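Local coordinates for nuclear inclusion protein A (Tobacco vein mottling virus, PDB 3MMG), which probably acts as a cysteine peptidase of the chymotrypsin-like 3C type, cleaving peptide bonds at specific sequences such as those of the viral polyprotein, at residues A[6-14]-A[154-163]; A[103-111]-A[140-150]. The protein carries 3 engineered substitutions. One frame throughout, in Å; residues are numbered along the deposited sequence.

Contact 1: residues A[6-14]-A[154-163]; sequences KGVRDFNPI and PLVSIIDGNI
Ile14 and Val156 meet tip to tip, where the short helix near the N terminus leans on the C-terminal beta-barrel of this chymotrypsin-like, 3C-type protease. Here the N-terminal segment 6-14 runs along strand 154-157 and the turn that follows it. The packing is tight at the helix end. Ile14 CD1 sits against both methyls of Val156, at 3.6 Å from CG1 and from CG2. Its other branch, CG2, slides past the ring of Pro154, 3.8 Å from CG. CD1 of Ile163 lies a little further from the same methyl. Phe11, the N-cap residue of the helix, brings its ring in edge on. Val156 CG1 lies in the ring plane, 3.8 Å from CE2. One face of the ring carries CG of Arg9. Val112 of the neighbouring strand 109-116 also touches Phe11 and Val156.

Toward Lys6 and Arg9 the contact is looser and more polar, and no direct hydrogen bond crosses it. The aliphatic part of Lys6 lies over the turn, with CG 3.7 Å from Ile158 CD1. A bend at chi2 (-60°) carries CE on to Ile159 CD1. Arg9 starts with CG anti to the backbone N (chi1 171°) and bends at chi3. Its guanidinium therefore lies over the backbone of the turn, with Gly161 N above one face. Arg9 NH2 comes close to Ile159 O, but the angle is poor for a hydrogen bond. Asp160 is not its ion partner: that carboxylate pairs with Arg101, and its OD1 also accepts from Asn162 N in an Asx turn. A water makes the polar link instead, accepting from Arg9 NE at 2.9 Å and donating to Ile158 O at 2.6 Å.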
loop_
_atom_site.group_PDB
_atom_site.type_symbol
_atom_site.label_atom_id
_atom_site.label_comp_id
_atom_site.label_asym_id
_atom_site.label_seq_id
_atom_site.Cartn_x
_atom_site.Cartn_y
_atom_site.Cartn_z
ATOM N N LYS A 6 11.510 -21.434 2.522
ATOM C CA LYS A 6 10.201 -21.773 3.053
ATOM C C LYS A 6 9.369 -22.503 1.998
ATOM O O LYS A 6 9.506 -22.256 0.800
ATOM C CB LYS A 6 9.468 -20.504 3.467
ATOM C CG LYS A 6 10.096 -19.784 4.679
ATOM C CD LYS A 6 10.110 -20.683 5.898
ATOM C CE LYS A 6 10.140 -19.824 7.162
ATOM N NZ LYS A 6 9.829 -20.641 8.384
ATOM N N GLY A 7 8.496 -23.381 2.484
ATOM C CA GLY A 7 7.608 -24.184 1.637
ATOM C C GLY A 7 6.411 -23.413 1.124
ATOM O O GLY A 7 6.298 -22.189 1.289
ATOM N N VAL A 8 5.494 -24.147 0.508
ATOM C CA VAL A 8 4.277 -23.531 -0.068
ATOM C C VAL A 8 3.441 -22.742 0.962
ATOM O O VAL A 8 3.270 -23.182 2.103
ATOM C CB VAL A 8 3.415 -24.601 -0.822
ATOM C CG1 VAL A 8 4.254 -25.221 -1.979
ATOM C CG2 VAL A 8 2.879 -25.711 0.125
ATOM N N ARG A 9 2.983 -21.556 0.555
ATOM C CA ARG A 9 2.165 -20.654 1.396
ATOM C C ARG A 9 0.970 -20.154 0.607
ATOM O O ARG A 9 1.069 -19.980 -0.606
ATOM C CB ARG A 9 3.019 -19.450 1.879
ATOM C CG ARG A 9 2.248 -18.311 2.599
ATOM C CD ARG A 9 3.172 -17.316 3.337
ATOM N NE ARG A 9 3.794 -17.898 4.523
ATOM C CZ ARG A 9 3.182 -18.117 5.686
ATOM N NH1 ARG A 9 1.905 -17.797 5.867
ATOM N NH2 ARG A 9 3.861 -18.680 6.684
ATOM N N ASP A 10 -0.137 -19.914 1.322
ATOM C CA ASP A 10 -1.372 -19.438 0.727
ATOM C C ASP A 10 -1.471 -17.926 0.858
ATOM O O ASP A 10 -1.685 -17.404 1.965
ATOM C CB ASP A 10 -2.565 -20.083 1.450
ATOM C CG ASP A 10 -3.882 -19.959 0.666
ATOM O OD1 ASP A 10 -4.032 -19.014 -0.122
ATOM O OD2 ASP A 10 -4.788 -20.815 0.845
ATOM N N PHE A 11 -1.338 -17.218 -0.265
ATOM C CA PHE A 11 -1.452 -15.753 -0.249
ATOM C C PHE A 11 -2.811 -15.261 -0.730
ATOM O O PHE A 11 -3.043 -14.053 -0.917
ATOM C CB PHE A 11 -0.371 -15.115 -1.143
ATOM C CG PHE A 11 1.020 -15.431 -0.707
ATOM C CD1 PHE A 11 1.712 -16.492 -1.271
ATOM C CD2 PHE A 11 1.642 -14.646 0.260
ATOM C CE1 PHE A 11 3.027 -16.764 -0.861
ATOM C CE2 PHE A 11 2.947 -14.908 0.672
ATOM C CZ PHE A 11 3.626 -15.970 0.105
ATOM N N ASN A 12 -3.720 -16.195 -0.977
ATOM C CA ASN A 12 -4.994 -15.813 -1.572
ATOM C C ASN A 12 -5.869 -14.895 -0.742
ATOM O O ASN A 12 -6.492 -13.984 -1.299
ATOM C CB ASN A 12 -5.754 -17.064 -2.018
ATOM C CG ASN A 12 -5.083 -17.711 -3.192
ATOM O OD1 ASN A 12 -5.127 -17.179 -4.301
ATOM N ND2 ASN A 12 -4.413 -18.823 -2.948
ATOM N N PRO A 13 -5.926 -15.106 0.584
ATOM C CA PRO A 13 -6.703 -14.142 1.385
ATOM C C PRO A 13 -6.228 -12.686 1.289
ATOM O O PRO A 13 -7.049 -11.755 1.364
ATOM C CB PRO A 13 -6.513 -14.653 2.807
ATOM C CG PRO A 13 -6.306 -16.140 2.650
ATOM C CD PRO A 13 -5.442 -16.227 1.410
ATOM N N ILE A 14 -4.918 -12.488 1.139
ATOM C CA ILE A 14 -4.392 -11.136 0.894
ATOM C C ILE A 14 -4.813 -10.591 -0.455
ATOM O O ILE A 14 -5.326 -9.470 -0.536
ATOM C CB ILE A 14 -2.854 -11.088 1.049
ATOM C CG1 ILE A 14 -2.465 -11.531 2.468
ATOM C CG2 ILE A 14 -2.317 -9.687 0.713
ATOM C CD1 ILE A 14 -1.053 -12.042 2.570
ATOM N N PRO A 154 0.952 -4.954 -1.434
ATOM C CA PRO A 154 1.502 -5.443 -0.162
ATOM C C PRO A 154 2.796 -6.246 -0.293
ATOM O O PRO A 154 2.966 -7.029 -1.234
ATOM C CB PRO A 154 0.394 -6.341 0.405
ATOM C CG PRO A 154 -0.459 -6.710 -0.763
ATOM C CD PRO A 154 -0.373 -5.534 -1.737
ATOM N N LEU A 155 3.684 -6.026 0.666
ATOM C CA LEU A 155 4.827 -6.909 0.916
ATOM C C LEU A 155 4.510 -7.777 2.111
ATOM O O LEU A 155 4.168 -7.266 3.192
ATOM C CB LEU A 155 6.091 -6.092 1.177
ATOM C CG LEU A 155 6.777 -5.401 -0.013
ATOM C CD1 LEU A 155 7.202 -6.408 -1.088
ATOM C CD2 LEU A 155 5.902 -4.270 -0.620
ATOM N N VAL A 156 4.604 -9.082 1.902
ATOM C CA VAL A 156 4.084 -10.071 2.844
ATOM C C VAL A 156 5.234 -10.919 3.385
ATOM O O VAL A 156 6.049 -11.423 2.612
ATOM C CB VAL A 156 3.022 -10.989 2.143
ATOM C CG1 VAL A 156 2.470 -12.034 3.121
ATOM C CG2 VAL A 156 1.873 -10.149 1.601
ATOM N N SER A 157 5.312 -11.084 4.700
ATOM C CA SER A 157 6.371 -11.930 5.270
ATOM C C SER A 157 6.172 -13.415 4.917
ATOM O O SER A 157 5.069 -13.947 5.028
ATOM C CB SER A 157 6.338 -11.823 6.801
ATOM O OG SER A 157 7.233 -12.787 7.358
ATOM N N ILE A 158 7.241 -14.080 4.500
ATOM C CA ILE A 158 7.163 -15.528 4.304
ATOM C C ILE A 158 7.385 -16.300 5.612
ATOM O O ILE A 158 7.317 -17.550 5.634
ATOM C CB ILE A 158 8.115 -16.014 3.175
ATOM C CG1 ILE A 158 9.540 -15.455 3.344
ATOM C CG2 ILE A 158 7.578 -15.593 1.844
ATOM C CD1 ILE A 158 10.403 -16.094 4.428
ATOM N N ILE A 159 7.630 -15.582 6.710
ATOM C CA ILE A 159 7.693 -16.222 8.038
ATOM C C ILE A 159 6.284 -16.564 8.546
ATOM O O ILE A 159 6.001 -17.704 8.918
ATOM C CB ILE A 159 8.422 -15.328 9.085
ATOM C CG1 ILE A 159 9.815 -14.872 8.593
ATOM C CG2 ILE A 159 8.515 -16.053 10.431
ATOM C CD1 ILE A 159 10.787 -16.005 8.256
ATOM N N ASP A 160 5.394 -15.574 8.541
ATOM C CA ASP A 160 4.065 -15.738 9.143
ATOM C C ASP A 160 2.904 -15.187 8.302
ATOM O O ASP A 160 1.749 -15.149 8.776
ATOM C CB ASP A 160 4.064 -15.097 10.539
ATOM C CG ASP A 160 4.294 -13.584 10.500
ATOM O OD1 ASP A 160 4.420 -12.994 9.389
ATOM O OD2 ASP A 160 4.400 -12.994 11.598
ATOM N N GLY A 161 3.187 -14.783 7.056
ATOM C CA GLY A 161 2.140 -14.239 6.175
ATOM C C GLY A 161 1.532 -12.894 6.567
ATOM O O GLY A 161 0.547 -12.470 5.979
ATOM N N ASN A 162 2.122 -12.207 7.541
ATOM C CA ASN A 162 1.666 -10.864 7.895
ATOM C C ASN A 162 2.047 -9.856 6.807
ATOM O O ASN A 162 3.072 -10.008 6.137
ATOM C CB ASN A 162 2.284 -10.397 9.206
ATOM C CG ASN A 162 1.658 -11.056 10.452
ATOM O OD1 ASN A 162 1.054 -12.161 10.420
ATOM N ND2 ASN A 162 1.821 -10.368 11.571
ATOM N N ILE A 163 1.216 -8.831 6.646
ATOM C CA ILE A 163 1.551 -7.743 5.721
ATOM C C ILE A 163 2.495 -6.794 6.451
ATOM O O ILE A 163 2.156 -6.318 7.545
ATOM C CB ILE A 163 0.288 -7.005 5.270
ATOM C CG1 ILE A 163 -0.691 -8.002 4.587
ATOM C CG2 ILE A 163 0.643 -5.808 4.365
ATOM C CD1 ILE A 163 -2.026 -7.385 4.246
HETATM O O HOH W 1 6.262 -19.283 3.952
#

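Contact 2: residues A[103-111]-A[140-150]; sequences PTIKDRVCM and WQHWITTKDGQ
Trp140 takes Pro103 CG over one face of its indole. This is a CH-pi contact: CG stands 3.7 Å from the centroid of the five-membered ring, 20° off the normal. Pro103 CB reaches the six-membered ring, 3.9 Å from Trp140 CZ2. The indole is also nearly parallel to the ring of Phe179, and its NE1 is hydrogen-bonded to Glu181. His142 has a different setting. At its edge, ND1 accepts from Ile144 N at 3.1 Å, with the donor close to the ring plane. Its NE2 is hydrogen-bonded to His167. Both ring nitrogens are thus engaged, which should fix the ring's rotation. Met111 CE approaches this ring obliquely, 3.8 Å from CE1.

Trp140 and His142, on strand 139-142, and Met111, on strand 109-116, belong to the six-stranded antiparallel barrel of the C-terminal half. Strand 121-133 lies between these two strands, so their side chains meet without backbone pairing. Beyond strand 139-142 the chain passes along the bound peptide. Thr146 OG1 hydrogen-bonds a polar side chain of the peptide, and Asp148 forms a salt bridge with a basic one. Backbone hydrogen bonds join Gly149 to the peptide.

Met111 backs this passage. With CG anti to the backbone N (chi1 -173°) and a final bend at chi3, its CE rests 3.6 Å from Thr146 CG2. SD lies 4.0 Å from Gln150 NE2. Ile144 CD1 packs against the backbone of strand 109-116, 3.7 Å from Met111 N.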
loop_
_atom_site.group_PDB
_atom_site.type_symbol
_atom_site.label_atom_id
_atom_site.label_comp_id
_atom_site.label_asym_id
_atom_site.label_seq_id
_atom_site.Cartn_x
_atom_site.Cartn_y
_atom_site.Cartn_z
ATOM N N PRO A 103 8.187 -4.966 9.953
ATOM C CA PRO A 103 9.190 -5.961 9.568
ATOM C C PRO A 103 10.303 -6.044 10.596
ATOM O O PRO A 103 10.517 -5.099 11.369
ATOM C CB PRO A 103 9.800 -5.415 8.267
ATOM C CG PRO A 103 9.083 -4.127 7.946
ATOM C CD PRO A 103 8.271 -3.729 9.152
ATOM N N THR A 104 11.022 -7.151 10.557
ATOM C CA THR A 104 12.237 -7.302 11.349
ATOM C C THR A 104 13.315 -7.853 10.444
ATOM O O THR A 104 13.031 -8.286 9.320
ATOM C CB THR A 104 12.079 -8.271 12.549
ATOM O OG1 THR A 104 12.193 -9.625 12.091
ATOM C CG2 THR A 104 10.742 -8.074 13.266
ATOM N N ILE A 105 14.548 -7.861 10.941
ATOM C CA ILE A 105 15.660 -8.388 10.141
ATOM C C ILE A 105 15.613 -9.908 9.961
ATOM O O ILE A 105 16.474 -10.472 9.283
ATOM C CB ILE A 105 17.045 -7.958 10.692
ATOM C CG1 ILE A 105 17.246 -8.428 12.135
ATOM C CG2 ILE A 105 17.223 -6.454 10.545
ATOM C CD1 ILE A 105 18.733 -8.252 12.600
ATOM N N LYS A 106 14.629 -10.575 10.573
ATOM C CA LYS A 106 14.403 -11.991 10.280
ATOM C C LYS A 106 13.601 -12.174 8.980
ATOM O O LYS A 106 13.711 -13.196 8.302
ATOM C CB LYS A 106 13.663 -12.660 11.444
ATOM C CG LYS A 106 13.412 -14.177 11.270
ATOM C CD LYS A 106 12.758 -14.809 12.523
ATOM C CE LYS A 106 12.144 -16.159 12.158
ATOM N NZ LYS A 106 11.856 -16.954 13.393
ATOM N N ASP A 107 12.787 -11.183 8.648
ATOM C CA ASP A 107 11.831 -11.347 7.558
ATOM C C ASP A 107 12.430 -11.378 6.170
ATOM O O ASP A 107 13.400 -10.673 5.871
ATOM C CB ASP A 107 10.853 -10.184 7.584
ATOM C CG ASP A 107 9.800 -10.348 8.655
ATOM O OD1 ASP A 107 9.186 -11.441 8.734
ATOM O OD2 ASP A 107 9.621 -9.389 9.425
ATOM N N ARG A 108 11.792 -12.151 5.307
ATOM C CA ARG A 108 11.940 -11.961 3.876
ATOM C C ARG A 108 10.516 -11.761 3.364
ATOM O O ARG A 108 9.549 -12.224 3.993
ATOM C CB ARG A 108 12.574 -13.199 3.235
ATOM C CG ARG A 108 13.955 -13.506 3.854
ATOM C CD ARG A 108 14.694 -14.576 3.088
ATOM N NE ARG A 108 14.084 -15.906 3.201
ATOM C CZ ARG A 108 14.354 -16.771 4.182
ATOM N NH1 ARG A 108 15.189 -16.427 5.162
ATOM N NH2 ARG A 108 13.791 -17.979 4.197
ATOM N N VAL A 109 10.392 -11.060 2.240
ATOM C CA VAL A 109 9.052 -10.660 1.769
ATOM C C VAL A 109 8.767 -11.068 0.328
ATOM O O VAL A 109 9.681 -11.130 -0.507
ATOM C CB VAL A 109 8.795 -9.120 1.906
ATOM C CG1 VAL A 109 8.803 -8.682 3.377
ATOM C CG2 VAL A 109 9.806 -8.318 1.072
ATOM N N CYS A 110 7.490 -11.384 0.057
ATOM C CA CYS A 110 6.954 -11.508 -1.324
ATOM C C CYS A 110 5.940 -10.417 -1.605
ATOM O O CYS A 110 5.122 -10.095 -0.733
ATOM C CB CYS A 110 6.224 -12.836 -1.534
ATOM S SG CYS A 110 7.230 -14.294 -1.478
ATOM N N MET A 111 5.938 -9.889 -2.832
ATOM C CA MET A 111 4.910 -8.939 -3.210
ATOM C C MET A 111 3.705 -9.742 -3.663
ATOM O O MET A 111 3.839 -10.750 -4.376
ATOM C CB MET A 111 5.435 -8.004 -4.293
ATOM C CG MET A 111 4.457 -6.868 -4.601
ATOM S SD MET A 111 5.191 -5.668 -5.748
ATOM C CE MET A 111 6.581 -5.062 -4.806
ATOM N N TRP A 140 11.946 0.467 3.766
ATOM C CA TRP A 140 12.837 -0.689 3.707
ATOM C C TRP A 140 13.130 -1.034 2.261
ATOM O O TRP A 140 12.210 -1.091 1.425
ATOM C CB TRP A 140 12.165 -1.911 4.327
ATOM C CG TRP A 140 11.972 -1.839 5.806
ATOM C CD1 TRP A 140 11.100 -1.032 6.496
ATOM C CD2 TRP A 140 12.630 -2.651 6.782
ATOM N NE1 TRP A 140 11.195 -1.285 7.847
ATOM C CE2 TRP A 140 12.126 -2.268 8.052
ATOM C CE3 TRP A 140 13.609 -3.672 6.711
ATOM C CZ2 TRP A 140 12.561 -2.873 9.253
ATOM C CZ3 TRP A 140 14.050 -4.268 7.903
ATOM C CH2 TRP A 140 13.493 -3.877 9.160
ATOM N N GLN A 141 14.382 -1.304 1.964
ATOM C CA GLN A 141 14.756 -1.701 0.611
ATOM C C GLN A 141 14.312 -3.148 0.310
ATOM O O GLN A 141 14.341 -4.027 1.196
ATOM C CB GLN A 141 16.271 -1.564 0.412
ATOM C CG GLN A 141 16.698 -1.711 -1.051
ATOM C CD GLN A 141 18.173 -1.415 -1.276
ATOM O OE1 GLN A 141 18.899 -1.097 -0.335
ATOM N NE2 GLN A 141 18.613 -1.508 -2.525
ATOM N N HIS A 142 13.907 -3.382 -0.937
ATOM C CA HIS A 142 13.662 -4.734 -1.422
ATOM C C HIS A 142 14.154 -4.825 -2.866
ATOM O O HIS A 142 14.436 -3.793 -3.505
ATOM C CB HIS A 142 12.159 -5.130 -1.278
ATOM C CG HIS A 142 11.236 -4.424 -2.232
ATOM N ND1 HIS A 142 11.052 -4.846 -3.530
ATOM C CD2 HIS A 142 10.412 -3.359 -2.063
ATOM C CE1 HIS A 142 10.180 -4.054 -4.131
ATOM N NE2 HIS A 142 9.781 -3.138 -3.268
ATOM N N TRP A 143 14.285 -6.059 -3.353
ATOM C CA TRP A 143 14.829 -6.324 -4.690
ATOM C C TRP A 143 13.855 -6.980 -5.690
ATOM O O TRP A 143 14.303 -7.607 -6.655
ATOM C CB TRP A 143 16.133 -7.123 -4.575
ATOM C CG TRP A 143 17.272 -6.257 -4.065
ATOM C CD1 TRP A 143 18.204 -5.596 -4.826
ATOM C CD2 TRP A 143 17.569 -5.933 -2.696
ATOM N NE1 TRP A 143 19.064 -4.891 -4.010
ATOM C CE2 TRP A 143 18.693 -5.076 -2.703
ATOM C CE3 TRP A 143 16.994 -6.281 -1.469
ATOM C CZ2 TRP A 143 19.259 -4.578 -1.520
ATOM C CZ3 TRP A 143 17.563 -5.785 -0.281
ATOM C CH2 TRP A 143 18.681 -4.934 -0.327
ATOM N N ILE A 144 12.549 -6.808 -5.474
ATOM C CA ILE A 144 11.523 -7.387 -6.353
ATOM C C ILE A 144 11.261 -6.407 -7.497
ATOM O O ILE A 144 11.005 -5.228 -7.261
ATOM C CB ILE A 144 10.202 -7.665 -5.583
ATOM C CG1 ILE A 144 10.463 -8.610 -4.393
ATOM C CG2 ILE A 144 9.096 -8.228 -6.541
ATOM C CD1 ILE A 144 9.387 -8.601 -3.296
ATOM N N THR A 145 11.346 -6.915 -8.719
ATOM C CA THR A 145 11.022 -6.140 -9.925
ATOM C C THR A 145 9.635 -5.492 -9.826
ATOM O O THR A 145 8.646 -6.169 -9.537
ATOM C CB THR A 145 11.126 -7.037 -11.194
ATOM O OG1 THR A 145 12.488 -7.427 -11.381
ATOM C CG2 THR A 145 10.615 -6.304 -12.455
ATOM N N THR A 146 9.588 -4.178 -10.081
ATOM C CA THR A 146 8.336 -3.443 -10.108
ATOM C C THR A 146 8.264 -2.504 -11.314
ATOM O O THR A 146 9.290 -2.047 -11.835
ATOM C CB THR A 146 8.167 -2.578 -8.845
ATOM O OG1 THR A 146 9.318 -1.741 -8.715
ATOM C CG2 THR A 146 8.088 -3.423 -7.623
ATOM N N LYS A 147 7.044 -2.224 -11.731
ATOM C CA LYS A 147 6.764 -1.265 -12.791
ATOM C C LYS A 147 6.025 -0.107 -12.138
ATOM O O LYS A 147 5.418 -0.296 -11.077
ATOM C CB LYS A 147 5.821 -1.916 -13.795
ATOM C CG LYS A 147 6.399 -2.987 -14.679
ATOM C CD LYS A 147 5.337 -3.281 -15.721
ATOM C CE LYS A 147 5.890 -3.946 -16.980
ATOM N NZ LYS A 147 4.943 -3.696 -18.118
ATOM N N ASP A 148 6.075 1.078 -12.754
ATOM C CA ASP A 148 5.202 2.181 -12.357
ATOM C C ASP A 148 3.783 1.611 -12.365
ATOM O O ASP A 148 3.387 0.908 -13.289
ATOM C CB ASP A 148 5.333 3.389 -13.315
ATOM C CG ASP A 148 6.691 4.089 -13.226
ATOM O OD1 ASP A 148 7.412 3.937 -12.217
ATOM O OD2 ASP A 148 7.039 4.824 -14.187
ATOM N N GLY A 149 3.022 1.877 -11.317
ATOM C CA GLY A 149 1.692 1.310 -11.242
ATOM C C GLY A 149 1.556 0.356 -10.069
ATOM O O GLY A 149 0.448 0.064 -9.641
ATOM N N GLN A 150 2.679 -0.145 -9.558
ATOM C CA GLN A 150 2.626 -1.181 -8.523
ATOM C C GLN A 150 2.780 -0.660 -7.099
ATOM O O GLN A 150 2.756 -1.442 -6.125
ATOM C CB GLN A 150 3.667 -2.269 -8.821
ATOM C CG GLN A 150 3.269 -3.175 -9.989
ATOM C CD GLN A 150 4.248 -4.302 -10.163
ATOM O OE1 GLN A 150 5.258 -4.148 -10.833
ATOM N NE2 GLN A 150 3.967 -5.443 -9.524
#

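The centres of contacts 1 and 2 are about 12 Å apart, and both involve the C-terminal barrel. Along the chain, segment 6-14 comes first, then 103-111, 140-150 and 154-163, so contact 2 falls wholly between the two halves of contact 1. They join through neighbouring strands 109-116 and 154-157, where Val156 N meets Cys110 O at 2.9 Å. Asp107 OD1 adds a probable hydrogen bond to Ser157 OG, and Cys110 SG packs on Ile158 CG2. Contact 1 fastens the N-terminal segment to the outside of the barrel. Contact 2 packs side chains between two of its strands and adjoining loops, including the loop whose Thr146, Asp148 and Gly149 meet the bound peptide.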